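Local coordinates for A rubisco-like protein (Burkholderia fungorum, PDB 3NWR) that is of unproven function but belongs to the RuBisCO large-chain family as a rubisco-like protein and is classed as a lyase, at residues Ala17-Glu22 and Asp32-Glu37; Asn117-Gly122 and Leu297-Gln302; Arg91-Leu96 and Leu129-Leu134. All blocks are in the same frame, centred on the assembly; numbering follows the deposited sequence.

Contact 1 of 3, residues Ala17-Glu22 and Asp32-Glu37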
loop_
_atom_site.group_PDB
_atom_site.type_symbol
_atom_site.label_atom_id
_atom_site.label_comp_id
_atom_site.label_asym_id
_atom_site.label_seq_id
_atom_site.Cartn_x
_atom_site.Cartn_y
_atom_site.Cartn_z
ATOM N N ALA A 17 -12.133 -1.212 -15.587
ATOM C CA ALA A 17 -10.935 -1.800 -15.013
ATOM C C ALA A 17 -10.693 -3.154 -15.664
ATOM O O ALA A 17 -11.608 -3.972 -15.742
ATOM C CB ALA A 17 -11.104 -1.954 -13.506
ATOM N N ASP A 18 -9.468 -3.384 -16.127
ATOM C CA ASP A 18 -9.100 -4.655 -16.753
ATOM C C ASP A 18 -8.301 -5.492 -15.765
ATOM O O ASP A 18 -7.432 -4.960 -15.065
ATOM C CB ASP A 18 -8.230 -4.425 -17.996
ATOM C CG ASP A 18 -8.988 -3.785 -19.148
ATOM O OD1 ASP A 18 -10.224 -3.657 -19.075
ATOM O OD2 ASP A 18 -8.326 -3.419 -20.139
ATOM N N TYR A 19 -8.578 -6.795 -15.720
ATOM C CA TYR A 19 -7.864 -7.726 -14.847
ATOM C C TYR A 19 -7.385 -8.946 -15.598
ATOM O O TYR A 19 -7.941 -9.310 -16.635
ATOM C CB TYR A 19 -8.769 -8.227 -13.716
ATOM C CG TYR A 19 -9.363 -7.137 -12.874
ATOM C CD1 TYR A 19 -8.793 -6.788 -11.658
ATOM C CD2 TYR A 19 -10.500 -6.463 -13.291
ATOM C CE1 TYR A 19 -9.349 -5.783 -10.881
ATOM C CE2 TYR A 19 -11.058 -5.460 -12.522
ATOM C CZ TYR A 19 -10.470 -5.119 -11.328
ATOM O OH TYR A 19 -11.019 -4.115 -10.568
ATOM N N LEU A 20 -6.345 -9.573 -15.059
ATOM C CA LEU A 20 -5.995 -10.940 -15.413
ATOM C C LEU A 20 -6.383 -11.796 -14.224
ATOM O O LEU A 20 -5.906 -11.563 -13.110
ATOM C CB LEU A 20 -4.489 -11.057 -15.677
ATOM C CG LEU A 20 -3.918 -12.480 -15.691
ATOM C CD1 LEU A 20 -4.404 -13.238 -16.913
ATOM C CD2 LEU A 20 -2.393 -12.442 -15.653
ATOM N N ILE A 21 -7.259 -12.778 -14.429
ATOM C CA ILE A 21 -7.638 -13.650 -13.331
ATOM C C ILE A 21 -7.267 -15.094 -13.628
ATOM O O ILE A 21 -7.072 -15.474 -14.784
ATOM C CB ILE A 21 -9.137 -13.559 -12.987
ATOM C CG1 ILE A 21 -9.997 -14.082 -14.145
ATOM C CG2 ILE A 21 -9.500 -12.127 -12.626
ATOM C CD1 ILE A 21 -11.457 -14.307 -13.751
ATOM N N GLU A 22 -7.119 -15.873 -12.566
ATOM C CA GLU A 22 -6.800 -17.288 -12.679
ATOM C C GLU A 22 -7.683 -18.039 -11.699
ATOM O O GLU A 22 -7.813 -17.646 -10.539
ATOM C CB GLU A 22 -5.329 -17.522 -12.352
ATOM C CG GLU A 22 -4.866 -18.969 -12.487
ATOM C CD GLU A 22 -3.462 -19.154 -11.942
ATOM O OE1 GLU A 22 -2.522 -18.554 -12.516
ATOM O OE2 GLU A 22 -3.316 -19.873 -10.932
ATOM N N ASP A 32 -18.085 -12.320 -12.581
ATOM C CA ASP A 32 -19.280 -11.677 -12.059
ATOM C C ASP A 32 -19.317 -11.670 -10.528
ATOM O O ASP A 32 -19.877 -10.756 -9.921
ATOM C CB ASP A 32 -20.559 -12.274 -12.636
ATOM C CG ASP A 32 -21.771 -11.412 -12.339
ATOM O OD1 ASP A 32 -21.836 -10.270 -12.851
ATOM O OD2 ASP A 32 -22.645 -11.873 -11.582
ATOM N N VAL A 33 -18.723 -12.685 -9.905
ATOM C CA VAL A 33 -18.511 -12.648 -8.463
ATOM C C VAL A 33 -17.702 -11.394 -8.112
ATOM O O VAL A 33 -18.064 -10.649 -7.202
ATOM C CB VAL A 33 -17.780 -13.897 -7.953
ATOM C CG1 VAL A 33 -17.261 -13.665 -6.536
ATOM C CG2 VAL A 33 -18.708 -15.105 -7.989
ATOM N N MET A 34 -16.622 -11.157 -8.852
ATOM C CA MET A 34 -15.813 -9.954 -8.651
ATOM C C MET A 34 -16.634 -8.680 -8.801
ATOM O O MET A 34 -16.573 -7.780 -7.960
ATOM C CB MET A 34 -14.636 -9.931 -9.630
ATOM C CG MET A 34 -13.712 -11.106 -9.466
ATOM S SD MET A 34 -12.442 -11.137 -10.749
ATOM C CE MET A 34 -11.650 -9.562 -10.387
ATOM N N ALA A 35 -17.406 -8.602 -9.880
ATOM C CA ALA A 35 -18.231 -7.429 -10.143
ATOM C C ALA A 35 -19.223 -7.189 -9.009
ATOM O O ALA A 35 -19.406 -6.054 -8.551
ATOM C CB ALA A 35 -18.969 -7.594 -11.471
ATOM N N GLY A 36 -19.860 -8.262 -8.552
ATOM C CA GLY A 36 -20.860 -8.156 -7.506
ATOM C C GLY A 36 -20.255 -7.775 -6.173
ATOM O O GLY A 36 -20.764 -6.892 -5.476
ATOM N N GLU A 37 -19.162 -8.439 -5.814
ATOM C CA GLU A 37 -18.535 -8.198 -4.521
ATOM C C GLU A 37 -18.017 -6.774 -4.383
ATOM O O GLU A 37 -18.041 -6.209 -3.291
ATOM C CB GLU A 37 -17.407 -9.199 -4.276
ATOM C CG GLU A 37 -17.923 -10.590 -3.979
ATOM C CD GLU A 37 -18.777 -10.608 -2.728
ATOM O OE1 GLU A 37 -18.221 -10.348 -1.638
ATOM O OE2 GLU A 37 -19.998 -10.857 -2.838
#

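Contact 2 of 3, residues Asn117-Gly122 and Leu297-Gln302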
loop_
_atom_site.group_PDB
_atom_site.type_symbol
_atom_site.label_atom_id
_atom_site.label_comp_id
_atom_site.label_asym_id
_atom_site.label_seq_id
_atom_site.Cartn_x
_atom_site.Cartn_y
_atom_site.Cartn_z
ATOM N N ASN A 117 -10.600 -6.064 -1.795
ATOM C CA ASN A 117 -10.753 -7.461 -1.388
ATOM C C ASN A 117 -10.707 -8.449 -2.558
ATOM O O ASN A 117 -10.713 -9.653 -2.331
ATOM C CB ASN A 117 -12.075 -7.662 -0.619
ATOM C CG ASN A 117 -11.952 -7.440 0.895
ATOM O OD1 ASN A 117 -10.886 -7.105 1.421
ATOM N ND2 ASN A 117 -13.069 -7.651 1.604
ATOM N N LEU A 118 -10.659 -7.959 -3.798
ATOM C CA LEU A 118 -10.622 -8.865 -4.955
ATOM C C LEU A 118 -9.479 -9.861 -4.857
ATOM O O LEU A 118 -9.590 -11.001 -5.309
ATOM C CB LEU A 118 -10.472 -8.088 -6.261
ATOM C CG LEU A 118 -11.685 -7.323 -6.761
ATOM C CD1 LEU A 118 -11.308 -6.543 -8.023
ATOM C CD2 LEU A 118 -12.811 -8.299 -7.032
ATOM N N TYR A 119 -8.364 -9.420 -4.280
ATOM C CA TYR A 119 -7.187 -10.264 -4.195
ATOM C C TYR A 119 -7.397 -11.467 -3.295
ATOM O O TYR A 119 -6.673 -12.450 -3.406
ATOM C CB TYR A 119 -5.974 -9.457 -3.721
ATOM C CG TYR A 119 -5.655 -8.327 -4.666
ATOM C CD1 TYR A 119 -5.146 -8.584 -5.933
ATOM C CD2 TYR A 119 -5.911 -7.018 -4.309
ATOM C CE1 TYR A 119 -4.882 -7.556 -6.815
ATOM C CE2 TYR A 119 -5.634 -5.981 -5.170
ATOM C CZ TYR A 119 -5.129 -6.260 -6.426
ATOM O OH TYR A 119 -4.852 -5.231 -7.279
ATOM N N ASP A 120 -8.388 -11.388 -2.411
ATOM C CA ASP A 120 -8.596 -12.433 -1.403
ATOM C C ASP A 120 -9.651 -13.468 -1.773
ATOM O O ASP A 120 -9.906 -14.388 -0.995
ATOM C CB ASP A 120 -9.013 -11.801 -0.071
ATOM C CG ASP A 120 -7.945 -10.898 0.510
ATOM O OD1 ASP A 120 -6.819 -11.383 0.739
ATOM O OD2 ASP A 120 -8.259 -9.715 0.764
ATOM N N LEU A 121 -10.295 -13.298 -2.921
ATOM C CA LEU A 121 -11.438 -14.149 -3.264
ATOM C C LEU A 121 -11.085 -15.626 -3.218
ATOM O O LEU A 121 -10.058 -16.045 -3.743
ATOM C CB LEU A 121 -11.988 -13.791 -4.650
ATOM C CG LEU A 121 -12.606 -12.400 -4.812
ATOM C CD1 LEU A 121 -13.002 -12.192 -6.253
ATOM C CD2 LEU A 121 -13.813 -12.227 -3.917
ATOM N N GLY A 122 -11.959 -16.411 -2.594
ATOM C CA GLY A 122 -11.748 -17.845 -2.515
ATOM C C GLY A 122 -11.788 -18.504 -3.879
ATOM O O GLY A 122 -11.254 -19.599 -4.062
ATOM N N LEU A 297 -0.464 -11.485 -9.651
ATOM C CA LEU A 297 -0.994 -10.784 -8.489
ATOM C C LEU A 297 -0.743 -9.290 -8.553
ATOM O O LEU A 297 0.229 -8.847 -9.143
ATOM C CB LEU A 297 -0.340 -11.343 -7.217
ATOM C CG LEU A 297 -0.839 -10.879 -5.847
ATOM C CD1 LEU A 297 -2.306 -11.264 -5.656
ATOM C CD2 LEU A 297 0.021 -11.485 -4.733
ATOM N N GLY A 298 -1.626 -8.522 -7.927
ATOM C CA GLY A 298 -1.330 -7.128 -7.642
ATOM C C GLY A 298 -1.792 -6.133 -8.689
ATOM O O GLY A 298 -2.945 -6.166 -9.116
ATOM N N MET A 299 -0.887 -5.257 -9.115
ATOM C CA MET A 299 -1.276 -4.129 -9.944
ATOM C C MET A 299 -0.193 -3.821 -10.966
ATOM O O MET A 299 0.958 -3.576 -10.600
ATOM C CB MET A 299 -1.517 -2.908 -9.052
ATOM C CG MET A 299 -2.387 -1.855 -9.667
ATOM S SD MET A 299 -2.651 -0.505 -8.488
ATOM C CE MET A 299 -3.380 -1.318 -7.083
ATOM N N SER A 300 -0.553 -3.847 -12.249
ATOM C CA SER A 300 0.363 -3.381 -13.292
ATOM C C SER A 300 0.507 -1.863 -13.222
ATOM O O SER A 300 -0.336 -1.162 -12.638
ATOM C CB SER A 300 -0.143 -3.771 -14.683
ATOM O OG SER A 300 -0.292 -5.176 -14.780
ATOM N N PHE A 301 1.567 -1.346 -13.829
ATOM C CA PHE A 301 1.884 0.067 -13.649
ATOM C C PHE A 301 0.802 0.989 -14.213
ATOM O O PHE A 301 0.518 2.026 -13.641
ATOM C CB PHE A 301 3.255 0.407 -14.252
ATOM C CG PHE A 301 3.739 1.799 -13.931
ATOM C CD1 PHE A 301 4.356 2.083 -12.716
ATOM C CD2 PHE A 301 3.591 2.813 -14.857
ATOM C CE1 PHE A 301 4.812 3.381 -12.434
ATOM C CE2 PHE A 301 4.043 4.100 -14.588
ATOM C CZ PHE A 301 4.657 4.381 -13.372
ATOM N N GLN A 302 0.197 0.626 -15.340
ATOM C CA GLN A 302 -0.809 1.507 -15.944
ATOM C C GLN A 302 -1.883 1.887 -14.925
ATOM O O GLN A 302 -2.248 3.064 -14.791
ATOM C CB GLN A 302 -1.449 0.825 -17.157
ATOM C CG GLN A 302 -2.148 1.759 -18.124
ATOM C CD GLN A 302 -3.421 2.359 -17.572
ATOM O OE1 GLN A 302 -4.102 1.775 -16.718
ATOM N NE2 GLN A 302 -3.753 3.554 -18.056
#

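Contact 3 of 3, residues Arg91-Leu96 and Leu129-Leu134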
loop_
_atom_site.group_PDB
_atom_site.type_symbol
_atom_site.label_atom_id
_atom_site.label_comp_id
_atom_site.label_asym_id
_atom_site.label_seq_id
_atom_site.Cartn_x
_atom_site.Cartn_y
_atom_site.Cartn_z
ATOM N N ARG A 91 -7.139 -19.219 -17.094
ATOM C CA ARG A 91 -6.758 -17.818 -17.056
ATOM C C ARG A 91 -7.616 -17.016 -18.013
ATOM O O ARG A 91 -7.991 -17.498 -19.081
ATOM C CB ARG A 91 -5.277 -17.661 -17.397
ATOM C CG ARG A 91 -4.360 -18.194 -16.299
ATOM C CD ARG A 91 -2.923 -18.328 -16.765
ATOM N NE ARG A 91 -2.323 -17.043 -17.100
ATOM C CZ ARG A 91 -2.051 -16.641 -18.339
ATOM N NH1 ARG A 91 -2.331 -17.422 -19.375
ATOM N NH2 ARG A 91 -1.503 -15.454 -18.547
ATOM N N ALA A 92 -7.942 -15.790 -17.626
ATOM C CA ALA A 92 -8.711 -14.922 -18.499
ATOM C C ALA A 92 -8.404 -13.456 -18.258
ATOM O O ALA A 92 -8.106 -13.055 -17.129
ATOM C CB ALA A 92 -10.201 -15.173 -18.322
ATOM N N ARG A 93 -8.469 -12.667 -19.326
ATOM C CA ARG A 93 -8.457 -11.215 -19.211
ATOM C C ARG A 93 -9.902 -10.764 -19.167
ATOM O O ARG A 93 -10.712 -11.194 -19.989
ATOM C CB ARG A 93 -7.749 -10.553 -20.401
ATOM C CG ARG A 93 -7.561 -9.044 -20.207
ATOM C CD ARG A 93 -6.887 -8.350 -21.386
ATOM N NE ARG A 93 -6.823 -6.904 -21.170
ATOM C CZ ARG A 93 -5.704 -6.225 -20.937
ATOM N NH1 ARG A 93 -4.536 -6.854 -20.910
ATOM N NH2 ARG A 93 -5.750 -4.911 -20.745
ATOM N N ILE A 94 -10.240 -9.915 -18.203
ATOM C CA ILE A 94 -11.616 -9.455 -18.083
ATOM C C ILE A 94 -11.661 -7.942 -17.959
ATOM O O ILE A 94 -10.682 -7.312 -17.564
ATOM C CB ILE A 94 -12.330 -10.093 -16.882
ATOM C CG1 ILE A 94 -11.738 -9.575 -15.568
ATOM C CG2 ILE A 94 -12.258 -11.625 -16.967
ATOM C CD1 ILE A 94 -12.510 -10.014 -14.350
ATOM N N THR A 95 -12.797 -7.359 -18.323
ATOM C CA THR A 95 -13.016 -5.939 -18.108
ATOM C C THR A 95 -14.274 -5.771 -17.284
ATOM O O THR A 95 -15.320 -6.332 -17.627
ATOM C CB THR A 95 -13.194 -5.172 -19.435
ATOM O OG1 THR A 95 -11.988 -5.241 -20.201
ATOM C CG2 THR A 95 -13.531 -3.712 -19.161
ATOM N N LEU A 96 -14.171 -5.016 -16.190
ATOM C CA LEU A 96 -15.334 -4.649 -15.392
ATOM C C LEU A 96 -15.706 -3.190 -15.621
ATOM O O LEU A 96 -14.839 -2.342 -15.826
ATOM C CB LEU A 96 -15.085 -4.877 -13.897
ATOM C CG LEU A 96 -14.725 -6.298 -13.477
ATOM C CD1 LEU A 96 -14.656 -6.383 -11.952
ATOM C CD2 LEU A 96 -15.727 -7.285 -14.027
ATOM N N LEU A 129 -4.820 -6.405 -11.256
ATOM C CA LEU A 129 -5.423 -5.259 -11.913
ATOM C C LEU A 129 -4.436 -4.731 -12.938
ATOM O O LEU A 129 -3.336 -4.323 -12.585
ATOM C CB LEU A 129 -5.731 -4.177 -10.883
ATOM C CG LEU A 129 -6.194 -2.837 -11.444
ATOM C CD1 LEU A 129 -7.492 -2.970 -12.230
ATOM C CD2 LEU A 129 -6.343 -1.801 -10.310
ATOM N N LEU A 130 -4.819 -4.766 -14.210
ATOM C CA LEU A 130 -3.922 -4.384 -15.304
ATOM C C LEU A 130 -3.997 -2.908 -15.676
ATOM O O LEU A 130 -2.974 -2.260 -15.909
ATOM C CB LEU A 130 -4.242 -5.207 -16.557
ATOM C CG LEU A 130 -4.287 -6.719 -16.370
ATOM C CD1 LEU A 130 -4.740 -7.392 -17.673
ATOM C CD2 LEU A 130 -2.930 -7.240 -15.929
ATOM N N SER A 131 -5.208 -2.376 -15.766
ATOM C CA SER A 131 -5.371 -1.032 -16.290
ATOM C C SER A 131 -6.712 -0.435 -15.896
ATOM O O SER A 131 -7.638 -1.154 -15.509
ATOM C CB SER A 131 -5.215 -1.036 -17.816
ATOM O OG SER A 131 -6.177 -1.889 -18.396
ATOM N N LEU A 132 -6.797 0.892 -15.985
ATOM C CA LEU A 132 -8.012 1.636 -15.664
ATOM C C LEU A 132 -8.300 2.624 -16.778
ATOM O O LEU A 132 -7.377 3.161 -17.397
ATOM C CB LEU A 132 -7.841 2.421 -14.365
ATOM C CG LEU A 132 -7.692 1.578 -13.099
ATOM C CD1 LEU A 132 -7.213 2.451 -11.938
ATOM C CD2 LEU A 132 -9.007 0.911 -12.762
ATOM N N ARG A 133 -9.581 2.876 -17.020
ATOM C CA ARG A 133 -9.980 3.929 -17.942
ATOM C C ARG A 133 -11.043 4.798 -17.285
ATOM O O ARG A 133 -12.121 4.322 -16.939
ATOM C CB ARG A 133 -10.513 3.335 -19.244
ATOM C CG ARG A 133 -9.433 2.730 -20.116
ATOM C CD ARG A 133 -10.021 2.084 -21.362
ATOM N NE ARG A 133 -10.858 0.940 -21.020
ATOM C CZ ARG A 133 -10.377 -0.255 -20.685
ATOM N NH1 ARG A 133 -9.065 -0.457 -20.646
ATOM N NH2 ARG A 133 -11.203 -1.246 -20.380
ATOM N N LEU A 134 -10.717 6.072 -17.110
ATOM C CA LEU A 134 -11.615 7.021 -16.468
ATOM C C LEU A 134 -12.047 8.100 -17.456
ATOM O O LEU A 134 -11.247 8.546 -18.275
ATOM C CB LEU A 134 -10.902 7.689 -15.281
ATOM C CG LEU A 134 -10.883 6.942 -13.933
ATOM C CD1 LEU A 134 -10.257 5.567 -14.045
ATOM C CD2 LEU A 134 -10.146 7.758 -12.875
#

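Contact 1 of 3, residues Ala17-Glu22 and Asp32-Glu37
I21 on strand 14-23 and M34 on helix 27-37 mark the closest backbone approach, their CA atoms lying 10.1 Å apart, a gap wide enough for a layer of side chains between strand and helix. M34 reaches into it and is met by two strand residues whose CB atoms both point at the helix. Its thioether sulfur rests against the methyl branch of I21, with SD 3.6 Å from CG2. The chain turns about its CG-SD bond (chi3 61°), bringing the terminal methyl over the Y19 ring, while CE stays 4.0 Å from I21 CG2. There CE stands 4.2 Å from the Y19 centroid, only 13° off the ring normal, which identifies a CH-pi contact over one face, with CE displaced toward the CG and CD1 rim. The phenol end is engaged elsewhere: Y19 OH is hydrogen-bonded to V114 O, which probably helps to fix the ring that M34 packs on. I94 of strand 89-99 and L118 and L121 of the 117-122 loop also touch M34. All three touching residues are buried, and they meet through methyl groups, sulfur and a pi face alone; the helix is therefore held on the sheet here by dispersion and desolvation.

Contact 2 of 3, residues Asn117-Gly122 and Leu297-Gln302
One hydrogen bond ties Y119, in the 3-10 segment 117-120, to G298, and it is the sole polar link between the two segments. Y119 OH donates to G298 O over 2.8 Å. The C=O...O angle is 114° and the donor stands 61° out of the carbonyl plane, so the approach is from above and not along a lone pair. The same oxygen takes a backbone bond from L129 of strand 126-133, so two donors grip this buried carbonyl.

Van der Waals contact comes mainly from the ring. With CG anti to its own carbonyl carbon (chi1 -60°), Y119 reaches out toward the glycine, and the G298 carbonyl lies at the ring edge near its plane, O being 3.3 Å from Y119 CE1. The backbone N of G298 is 3.6 Å from the same CE1. G298 has a positive phi, and at its backbone angles a CB would press against the carbonyl oxygen of L297, a constraint of the local backbone and not of the ring. One branch of L297 flanks the ring, CD1 to Y119 CD1 at 3.9 Å, the two side chains lying at a slant to each other. At the phenol end M299 approaches more loosely, CE 4.2 Å from Y119 OH.

Subunit contacts complete the surroundings. Y119 O accepts from R293 NH1 of the second subunit, whose M290 packs on both Y119 and L297, while D120 OD1 binds Q327 NE2 of that subunit.

A loop of the N-terminal domain thus meets the segment leading into helix 301-309 of the barrel domain right at the dimer interface, consistent with the RuBisCO fold, in which an N-terminal domain borders the barrel of the partner subunit.

Contact 3 of 3, residues Arg91-Leu96 and Leu129-Leu134
R93 and L130 meet across the antiparallel sheet of the N-terminal domain, on strands 89-99 and 126-133, which flank strand 14-23 instead of pairing with each other. The spacing agrees: the short axes pass at 9.1 Å, with N-to-C directions 30° apart, as expected of second neighbours. R93 sets off with CG anti to the backbone N (chi1 -172°) and runs extended, which brings its guanidinium over L130. One face of that group receives the leucine methyl, L130 CD1 lying 3.3 Å from R93 NH1, a tight contact. S131 OG is nearer the other terminal nitrogen, 3.9 Å from R93 NH2. Farther along, T95 and R133 cross at about a right angle, and T95 CG2 meets the guanidinium edge in its plane, 3.6 Å from R133 NH2. What gathers these polar ends is D18 on the strand between, which salt-bridges R93 NH2 through OD2 and R133 NH2 through OD1 and hydrogen-bonds T95 OG1. Sharing this carboxylate probably offsets the like charge of the guanidinium groups, whose R93 NH2 and R133 NH1 are 5.6 Å apart; E16 adds a second salt bridge to R133. L130 and S131 both face D18, a classic beta bulge in strand 126-133.

In the fold
Strand 14-23 is common ground for contacts 1 and 3, whose centres lie 8 Å apart: Y19 and I21 face helix 27-37, while D18 pairs with the bulge, D18 O being 2.8 Å from L130 N. Contact 2 packs beside contact 1, with centres 9 Å apart; M34 CG lies 3.5 Å from L121 CD1, and Y19 OH is 3.5 Å from L118 CD1. Contacts 2 and 3, with centres 11 Å apart, are joined by backbone, S300 N lying 2.8 Å from L129 O. Segment 297-302 thereby attaches the barrel domain to the N-terminal sheet. K195, seen carboxylated on NZ, belongs to none of these segments; as in RuBisCO it probably marks the active site of the barrel domain.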